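PDB 4NOF: polymeric immunoglobulin receptor from Mus musculus, which binds polymeric immunoglobulins, probably carrying them across epithelia and supplying the secretory component from its extracellular part. Local coordinates for residues 27-41 / 88-102. Numbering follows the deposited sequence.
Sequences FKRENAPSKKSLCKK and AGLYICQAGEGPSAD
N31 and D102 join the loop after F27 to the turn between strands 89-95 and 102-111 and to the start of the latter. The amide of N31 gives both its N-H groups across the contact: ND2 lies 2.8 Å from D102 OD2 and 2.9 Å from S100 O, both acceptors close to the amide plane. Amide and carboxylate planes stand 84° apart, and D102 OD2 receives N31 ND2 through one face and the backbone N of K28 through the other (2.8 Å), two bonds that hold this oxygen from opposite faces and probably limit the carboxylate's rotation. On the other branch of the amide, S34 OG donates to N31 OD1 in the carbonyl plane, and a water links OD1 to E97 O and S100 OG. Beside this polar cluster, A95 CB packs 3.5 Å from F27 CB, while K36 bends back to lay CE over a face of the F27 ring and donate NZ to A32 O and S34 O.

From K35 O, which takes the N-H of G96, strands 36-41 and 89-95 run antiparallel, S37 with Q94 and C39 with I92 as hydrogen-bonded pairs. On the face carrying L38 and Y91, K40, the non-hydrogen-bonded partner of Y91, holds CG anti to the backbone N (chi1 -171°), which sets CG over the ring in a CH-pi contact, 4.1 Å from the centroid, and NZ reaches A88 O at 2.9 Å. Y91 OH turns instead to D87 O and Y60 OH. L38 CD1 rests 4.1 Å from C93 SG, whose disulfide to C25 ties this sheet to strand 21-26 of the other. C39 and I92 share the reverse face, and C39 is disulfide-bonded to C46. The intersheet disulfide between strands B and F is characteristic of immunoglobulin domains; in this V-set sandwich strands C and F lie side by side.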
ATOM      1  N   PHE A  27      -2.112 -11.820  -1.440  1.00 20.34           N
ATOM      2  CA  PHE A  27      -3.255 -12.134  -2.266  1.00 19.80           C
ATOM      3  C   PHE A  27      -3.298 -13.639  -2.551  1.00 22.97           C
ATOM      4  O   PHE A  27      -2.353 -14.363  -2.228  1.00 23.41           O
ATOM      5  CB  PHE A  27      -3.245 -11.327  -3.568  1.00 20.62           C
ATOM      6  CG  PHE A  27      -2.045 -11.562  -4.433  1.00 20.26           C
ATOM      7  CD1 PHE A  27      -0.865 -10.829  -4.250  1.00 19.29           C
ATOM      8  CD2 PHE A  27      -2.058 -12.540  -5.401  1.00 21.20           C
ATOM      9  CE1 PHE A  27       0.264 -11.073  -5.041  1.00 20.80           C
ATOM     10  CE2 PHE A  27      -0.949 -12.770  -6.213  1.00 21.88           C
ATOM     11  CZ  PHE A  27       0.216 -12.050  -6.036  1.00 20.83           C
ATOM     12  N   LYS A  28      -4.370 -14.054  -3.223  1.00 24.78           N
ATOM     13  CA  LYS A  28      -4.618 -15.452  -3.554  1.00 27.86           C
ATOM     14  C   LYS A  28      -4.378 -15.749  -5.016  1.00 25.81           C
ATOM     15  O   LYS A  28      -4.374 -14.875  -5.873  1.00 24.21           O
ATOM     16  CB  LYS A  28      -6.064 -15.834  -3.214  1.00 28.65           C
ATOM     17  CG  LYS A  28      -6.487 -15.512  -1.796  1.00 32.56           C
ATOM     18  CD  LYS A  28      -5.760 -16.352  -0.777  1.00 36.20           C
ATOM     19  CE  LYS A  28      -6.520 -16.351   0.541  1.00 39.93           C
ATOM     20  NZ  LYS A  28      -5.650 -16.897   1.611  1.00 42.67           N
ATOM     21  N   ARG A  29      -4.216 -17.032  -5.314  1.00 28.84           N
ATOM     22  CA  ARG A  29      -3.926 -17.472  -6.685  1.00 31.22           C
ATOM     23  C   ARG A  29      -4.903 -16.945  -7.742  1.00 28.07           C
ATOM     24  O   ARG A  29      -4.480 -16.529  -8.818  1.00 28.93           O
ATOM     25  CB  ARG A  29      -3.839 -19.013  -6.724  1.00 38.47           C
ATOM     26  CG  ARG A  29      -3.172 -19.567  -7.971  1.00 46.08           C
ATOM     27  CD  ARG A  29      -3.028 -21.078  -7.892  1.00 53.75           C
ATOM     28  NE  ARG A  29      -4.316 -21.765  -8.035  1.00 59.71           N
ATOM     29  CZ  ARG A  29      -5.074 -22.219  -7.034  1.00 66.37           C
ATOM     30  NH1 ARG A  29      -4.704 -22.074  -5.761  1.00 69.42           N
ATOM     31  NH2 ARG A  29      -6.224 -22.831  -7.313  1.00 66.97           N
ATOM     32  N   GLU A  30      -6.196 -16.893  -7.406  1.00 28.86           N
ATOM     33  CA  GLU A  30      -7.241 -16.377  -8.284  1.00 32.39           C
ATOM     34  C   GLU A  30      -6.896 -14.995  -8.905  1.00 30.01           C
ATOM     35  O   GLU A  30      -7.288 -14.691 -10.030  1.00 31.27           O
ATOM     36  CB  GLU A  30      -8.580 -16.327  -7.487  1.00 37.01           C
ATOM     37  CG  GLU A  30      -9.535 -15.188  -7.813  1.00 41.28           C
ATOM     38  CD  GLU A  30     -10.839 -15.249  -7.020  1.00 46.05           C
ATOM     39  OE1 GLU A  30     -10.806 -15.313  -5.773  1.00 46.00           O
ATOM     40  OE2 GLU A  30     -11.910 -15.216  -7.654  1.00 53.44           O
ATOM     41  N   ASN A  31      -6.141 -14.181  -8.171  1.00 28.09           N
ATOM     42  CA  ASN A  31      -5.811 -12.827  -8.606  1.00 25.75           C
ATOM     43  C   ASN A  31      -4.376 -12.597  -9.045  1.00 27.87           C
ATOM     44  O   ASN A  31      -3.993 -11.463  -9.351  1.00 26.43           O
ATOM     45  CB  ASN A  31      -6.191 -11.831  -7.498  1.00 24.93           C
ATOM     46  CG  ASN A  31      -7.683 -11.631  -7.427  1.00 23.35           C
ATOM     47  OD1 ASN A  31      -8.295 -11.226  -8.408  1.00 27.29           O
ATOM     48  ND2 ASN A  31      -8.277 -11.964  -6.310  1.00 22.03           N
ATOM     49  N   ALA A  32      -3.608 -13.683  -9.162  1.00 26.74           N
ATOM     50  CA  ALA A  32      -2.218 -13.625  -9.611  1.00 27.63           C
ATOM     51  C   ALA A  32      -2.041 -12.922 -10.955  1.00 27.91           C
ATOM     52  O   ALA A  32      -1.117 -12.130 -11.094  1.00 28.85           O
ATOM     53  CB  ALA A  32      -1.577 -15.016  -9.604  1.00 30.70           C
ATOM     54  N   PRO A  33      -2.946 -13.141 -11.933  1.00 28.87           N
ATOM     55  CA  PRO A  33      -2.818 -12.405 -13.195  1.00 29.00           C
ATOM     56  C   PRO A  33      -3.330 -10.942 -13.213  1.00 28.79           C
ATOM     57  O   PRO A  33      -3.094 -10.256 -14.195  1.00 30.09           O
ATOM     58  CB  PRO A  33      -3.683 -13.226 -14.186  1.00 30.67           C
ATOM     59  CG  PRO A  33      -4.186 -14.406 -13.448  1.00 31.03           C
ATOM     60  CD  PRO A  33      -4.012 -14.159 -11.989  1.00 29.41           C
ATOM     61  N   SER A  34      -3.989 -10.494 -12.142  1.00 27.56           N
ATOM     62  CA  SER A  34      -4.698  -9.235 -12.117  1.00 27.68           C
ATOM     63  C   SER A  34      -3.790  -8.063 -11.713  1.00 23.12           C
ATOM     64  O   SER A  34      -2.686  -8.247 -11.237  1.00 22.29           O
ATOM     65  CB  SER A  34      -5.848  -9.272 -11.113  1.00 32.72           C
ATOM     66  OG  SER A  34      -6.545 -10.511 -11.050  1.00 39.49           O
ATOM     67  N   LYS A  35      -4.312  -6.875 -11.916  1.00 21.88           N
ATOM     68  CA  LYS A  35      -3.617  -5.641 -11.542  1.00 21.69           C
ATOM     69  C   LYS A  35      -3.379  -5.643 -10.037  1.00 19.44           C
ATOM     70  O   LYS A  35      -4.207  -6.135  -9.236  1.00 20.77           O
ATOM     71  CB  LYS A  35      -4.439  -4.412 -11.952  1.00 24.71           C
ATOM     72  CG  LYS A  35      -3.771  -3.074 -11.689  1.00 26.58           C
ATOM     73  CD  LYS A  35      -4.573  -1.904 -12.273  1.00 31.50           C
ATOM     74  CE  LYS A  35      -5.876  -1.724 -11.513  1.00 35.85           C
ATOM     75  NZ  LYS A  35      -6.585  -0.469 -11.900  1.00 40.00           N
ATOM     76  N   LYS A  36      -2.211  -5.135  -9.655  1.00 17.42           N
ATOM     77  CA  LYS A  36      -1.826  -4.999  -8.261  1.00 17.22           C
ATOM     78  C   LYS A  36      -1.737  -3.525  -7.982  1.00 16.73           C
ATOM     79  O   LYS A  36      -1.183  -2.807  -8.774  1.00 16.86           O
ATOM     80  CB  LYS A  36      -0.456  -5.611  -7.962  1.00 17.56           C
ATOM     81  CG  LYS A  36      -0.196  -7.066  -8.418  1.00 20.87           C
ATOM     82  CD  LYS A  36      -1.199  -8.035  -7.914  1.00 23.08           C
ATOM     83  CE  LYS A  36      -0.749  -9.489  -8.246  1.00 26.77           C
ATOM     84  NZ  LYS A  36      -0.514  -9.742  -9.703  1.00 25.29           N
ATOM     85  N   SER A  37      -2.282  -3.077  -6.852  1.00 15.31           N
ATOM     86  CA  SER A  37      -2.318  -1.635  -6.584  1.00 16.20           C
ATOM     87  C   SER A  37      -2.244  -1.372  -5.091  1.00 15.58           C
ATOM     88  O   SER A  37      -2.604  -2.220  -4.269  1.00 14.28           O
ATOM     89  CB  SER A  37      -3.595  -1.002  -7.151  1.00 17.89           C
ATOM     90  OG  SER A  37      -4.780  -1.432  -6.507  1.00 20.54           O
ATOM     91  N   LEU A  38      -1.785  -0.167  -4.765  1.00 15.08           N
ATOM     92  CA  LEU A  38      -1.939   0.392  -3.427  1.00 15.88           C
ATOM     93  C   LEU A  38      -2.657   1.720  -3.559  1.00 14.87           C
ATOM     94  O   LEU A  38      -2.311   2.539  -4.429  1.00 14.56           O
ATOM     95  CB  LEU A  38      -0.572   0.607  -2.763  1.00 15.74           C
ATOM     96  CG  LEU A  38      -0.544   1.085  -1.300  1.00 16.88           C
ATOM     97  CD1 LEU A  38      -1.045  -0.006  -0.371  1.00 17.76           C
ATOM     98  CD2 LEU A  38       0.850   1.557  -0.898  1.00 17.72           C
ATOM     99  N   CYS A  39      -3.661   1.933  -2.709  1.00 15.41           N
ATOM    100  CA  CYS A  39      -4.332   3.222  -2.648  0.50 16.14           C
ATOM    101  C   CYS A  39      -4.422   3.732  -1.211  1.00 16.63           C
ATOM    102  O   CYS A  39      -4.291   2.966  -0.250  1.00 16.03           O
ATOM    103  CB  CYS A  39      -5.722   3.150  -3.272  0.50 16.73           C
ATOM    104  SG  CYS A  39      -6.914   2.085  -2.449  0.50 17.38           S
ATOM    105  N   LYS A  40      -4.622   5.042  -1.090  1.00 17.13           N
ATOM    106  CA  LYS A  40      -4.657   5.708   0.210  1.00 17.91           C
ATOM    107  C   LYS A  40      -6.085   6.123   0.488  1.00 21.19           C
ATOM    108  O   LYS A  40      -6.733   6.756  -0.345  1.00 21.86           O
ATOM    109  CB  LYS A  40      -3.734   6.929   0.241  1.00 19.37           C
ATOM    110  CG  LYS A  40      -3.588   7.522   1.651  1.00 20.34           C
ATOM    111  CD  LYS A  40      -2.529   8.585   1.734  1.00 23.92           C
ATOM    112  CE  LYS A  40      -2.119   8.972   3.164  1.00 23.96           C
ATOM    113  NZ  LYS A  40      -3.220   9.517   3.937  1.00 25.54           N
ATOM    114  N   LYS A  41      -6.584   5.795   1.656  1.00 21.80           N
ATOM    115  CA  LYS A  41      -7.948   6.202   2.012  1.00 28.63           C
ATOM    116  C   LYS A  41      -8.156   7.694   2.287  1.00 34.46           C
ATOM    117  O   LYS A  41      -7.346   8.372   2.946  1.00 34.21           O
ATOM    118  CB  LYS A  41      -8.416   5.443   3.228  1.00 32.60           C
ATOM    119  CG  LYS A  41      -8.646   3.978   2.963  1.00 35.51           C
ATOM    120  CD  LYS A  41      -9.866   3.461   3.701  1.00 38.90           C
ATOM    121  CE  LYS A  41      -9.539   2.150   4.396  1.00 40.54           C
ATOM    122  NZ  LYS A  41     -10.724   1.432   4.928  1.00 44.47           N
ATOM    123  N   ALA A  88       1.063   9.501   6.347  1.00 16.90           N
ATOM    124  CA  ALA A  88       0.382   8.747   7.382  1.00 17.68           C
ATOM    125  C   ALA A  88      -1.064   8.522   7.036  1.00 16.99           C
ATOM    126  O   ALA A  88      -1.729   9.391   6.454  1.00 18.36           O
ATOM    127  CB  ALA A  88       0.481   9.440   8.740  1.00 19.06           C
ATOM    128  N   GLY A  89      -1.572   7.371   7.485  1.00 16.94           N
ATOM    129  CA  GLY A  89      -2.987   7.073   7.397  1.00 16.04           C
ATOM    130  C   GLY A  89      -3.234   5.675   6.853  1.00 15.45           C
ATOM    131  O   GLY A  89      -2.318   4.842   6.764  1.00 15.16           O
ATOM    132  N   LEU A  90      -4.492   5.440   6.493  1.00 15.16           N
ATOM    133  CA  LEU A  90      -4.926   4.127   6.010  1.00 15.56           C
ATOM    134  C   LEU A  90      -4.706   3.982   4.522  1.00 15.24           C
ATOM    135  O   LEU A  90      -4.927   4.927   3.761  1.00 16.15           O
ATOM    136  CB  LEU A  90      -6.424   3.908   6.274  1.00 17.06           C
ATOM    137  CG  LEU A  90      -6.784   3.730   7.761  1.00 18.89           C
ATOM    138  CD1 LEU A  90      -8.300   3.858   7.958  1.00 20.94           C
ATOM    139  CD2 LEU A  90      -6.238   2.428   8.318  1.00 20.13           C
ATOM    140  N   TYR A  91      -4.289   2.770   4.138  1.00 15.21           N
ATOM    141  CA  TYR A  91      -4.096   2.358   2.758  1.00 14.95           C
ATOM    142  C   TYR A  91      -4.770   1.002   2.556  1.00 14.99           C
ATOM    143  O   TYR A  91      -5.066   0.262   3.495  1.00 16.21           O
ATOM    144  CB  TYR A  91      -2.617   2.202   2.435  1.00 15.54           C
ATOM    145  CG  TYR A  91      -1.769   3.457   2.470  1.00 14.61           C
ATOM    146  CD1 TYR A  91      -1.383   4.059   3.674  1.00 14.91           C
ATOM    147  CD2 TYR A  91      -1.260   3.997   1.283  1.00 16.03           C
ATOM    148  CE1 TYR A  91      -0.584   5.166   3.670  1.00 15.02           C
ATOM    149  CE2 TYR A  91      -0.429   5.096   1.290  1.00 16.14           C
ATOM    150  CZ  TYR A  91      -0.106   5.695   2.482  1.00 15.61           C
ATOM    151  OH  TYR A  91       0.743   6.818   2.466  1.00 17.85           O
ATOM    152  N   ILE A  92      -5.019   0.681   1.301  1.00 14.68           N
ATOM    153  CA  ILE A  92      -5.561  -0.613   0.904  1.00 15.75           C
ATOM    154  C   ILE A  92      -4.695  -1.186  -0.208  1.00 16.00           C
ATOM    155  O   ILE A  92      -4.471  -0.516  -1.242  1.00 16.52           O
ATOM    156  CB  ILE A  92      -7.045  -0.544   0.436  1.00 17.83           C
ATOM    157  CG1 ILE A  92      -7.958  -0.021   1.540  1.00 20.30           C
ATOM    158  CG2 ILE A  92      -7.507  -1.924   0.049  1.00 19.06           C
ATOM    159  CD1 ILE A  92      -9.394   0.224   1.067  1.00 21.12           C
ATOM    160  N   CYS A  93      -4.195  -2.393   0.029  1.00 16.18           N
ATOM    161  CA  CYS A  93      -3.568  -3.242  -1.017  1.00 17.95           C
ATOM    162  C   CYS A  93      -4.669  -3.909  -1.768  1.00 19.29           C
ATOM    163  O   CYS A  93      -5.617  -4.417  -1.134  1.00 21.55           O
ATOM    164  CB  CYS A  93      -2.811  -4.395  -0.410  1.00 20.82           C
ATOM    165  SG  CYS A  93      -1.425  -3.994   0.627  1.00 22.21           S
ATOM    166  N   GLN A  94      -4.546  -3.980  -3.086  1.00 18.65           N
ATOM    167  CA  GLN A  94      -5.531  -4.751  -3.860  1.00 20.01           C
ATOM    168  C   GLN A  94      -4.858  -5.557  -4.940  1.00 20.49           C
ATOM    169  O   GLN A  94      -3.964  -5.065  -5.651  1.00 18.64           O
ATOM    170  CB  GLN A  94      -6.564  -3.828  -4.479  1.00 22.30           C
ATOM    171  CG  GLN A  94      -7.758  -4.553  -5.096  1.00 25.81           C
ATOM    172  CD  GLN A  94      -8.903  -3.618  -5.470  1.00 30.50           C
ATOM    173  OE1 GLN A  94      -9.451  -2.932  -4.622  1.00 35.51           O
ATOM    174  NE2 GLN A  94      -9.285  -3.614  -6.740  1.00 34.84           N
ATOM    175  N   ALA A  95      -5.279  -6.805  -5.069  1.00 18.99           N
ATOM    176  CA  ALA A  95      -4.925  -7.590  -6.228  1.00 19.78           C
ATOM    177  C   ALA A  95      -6.229  -7.971  -6.882  1.00 20.94           C
ATOM    178  O   ALA A  95      -7.061  -8.605  -6.253  1.00 21.88           O
ATOM    179  CB  ALA A  95      -4.155  -8.829  -5.837  1.00 19.70           C
ATOM    180  N   GLY A  96      -6.401  -7.555  -8.124  1.00 22.98           N
ATOM    181  CA  GLY A  96      -7.654  -7.796  -8.849  1.00 26.16           C
ATOM    182  C   GLY A  96      -8.567  -6.627  -8.773  1.00 28.06           C
ATOM    183  O   GLY A  96      -8.237  -5.628  -8.199  1.00 27.79           O
ATOM    184  N   GLU A  97      -9.750  -6.772  -9.367  1.00 33.92           N
ATOM    185  CA  GLU A  97     -10.719  -5.700  -9.425  1.00 37.54           C
ATOM    186  C   GLU A  97     -12.084  -6.269  -9.042  1.00 33.30           C
ATOM    187  O   GLU A  97     -12.361  -7.434  -9.290  1.00 37.02           O
ATOM    188  CB  GLU A  97     -10.756  -5.112 -10.847  1.00 44.81           C
ATOM    189  CG  GLU A  97      -9.479  -4.372 -11.254  1.00 51.92           C
ATOM    190  CD  GLU A  97      -9.351  -4.145 -12.756  1.00 58.78           C
ATOM    191  OE1 GLU A  97     -10.294  -4.490 -13.509  1.00 64.69           O
ATOM    192  OE2 GLU A  97      -8.298  -3.619 -13.189  1.00 58.35           O
ATOM    193  N   GLY A  98     -12.881  -5.452  -8.368  1.00 33.43           N
ATOM    194  CA  GLY A  98     -14.271  -5.788  -8.101  1.00 31.83           C
ATOM    195  C   GLY A  98     -14.466  -6.700  -6.906  1.00 28.99           C
ATOM    196  O   GLY A  98     -13.600  -6.803  -6.024  1.00 25.37           O
ATOM    197  N   PRO A  99     -15.609  -7.399  -6.872  1.00 26.21           N
ATOM    198  CA  PRO A  99     -15.987  -8.176  -5.669  1.00 25.36           C
ATOM    199  C   PRO A  99     -15.034  -9.301  -5.261  1.00 21.71           C
ATOM    200  O   PRO A  99     -15.007  -9.661  -4.093  1.00 22.86           O
ATOM    201  CB  PRO A  99     -17.345  -8.776  -6.064  1.00 26.45           C
ATOM    202  CG  PRO A  99     -17.891  -7.823  -7.079  1.00 27.43           C
ATOM    203  CD  PRO A  99     -16.719  -7.309  -7.852  1.00 28.17           C
ATOM    204  N   SER A 100     -14.304  -9.870  -6.207  1.00 21.36           N
ATOM    205  CA  SER A 100     -13.379 -10.984  -5.958  1.00 21.89           C
ATOM    206  C   SER A 100     -11.922 -10.535  -5.737  1.00 19.90           C
ATOM    207  O   SER A 100     -11.023 -11.370  -5.637  1.00 21.14           O
ATOM    208  CB  SER A 100     -13.390 -11.931  -7.143  1.00 23.34           C
ATOM    209  OG  SER A 100     -13.180 -11.178  -8.304  1.00 28.97           O
ATOM    210  N   ALA A 101     -11.705  -9.232  -5.649  1.00 19.21           N
ATOM    211  CA  ALA A 101     -10.341  -8.723  -5.406  1.00 19.74           C
ATOM    212  C   ALA A 101      -9.831  -9.106  -4.018  1.00 20.15           C
ATOM    213  O   ALA A 101     -10.591  -9.175  -3.054  1.00 19.85           O
ATOM    214  CB  ALA A 101     -10.301  -7.222  -5.605  1.00 21.05           C
ATOM    215  N   ASP A 102      -8.536  -9.379  -3.906  1.00 19.81           N
ATOM    216  CA  ASP A 102      -7.942  -9.618  -2.598  1.00 20.15           C
ATOM    217  C   ASP A 102      -7.463  -8.273  -2.059  1.00 21.65           C
ATOM    218  O   ASP A 102      -6.701  -7.587  -2.742  1.00 21.03           O
ATOM    219  CB  ASP A 102      -6.789 -10.611  -2.704  1.00 21.99           C
ATOM    220  CG  ASP A 102      -7.231 -11.988  -3.201  1.00 25.31           C
ATOM    221  OD1 ASP A 102      -8.253 -12.526  -2.701  1.00 28.90           O
ATOM    222  OD2 ASP A 102      -6.563 -12.529  -4.107  1.00 24.95           O
TER
HETATM  223  O   HOH W   1      -9.178 -14.669  -3.739  1.00 38.33           O
HETATM  224  O   HOH W   2     -10.604 -10.134  -9.026  1.00 34.88           O
HETATM  225  O   HOH W   3      -5.717  -3.666  -8.156  1.00 26.96           O
HETATM  226  O   HOH W   4      -5.553  -0.577  -3.977  1.00 24.24           O
HETATM  227  O   HOH W   5      -5.471   7.603   4.735  1.00 27.45           O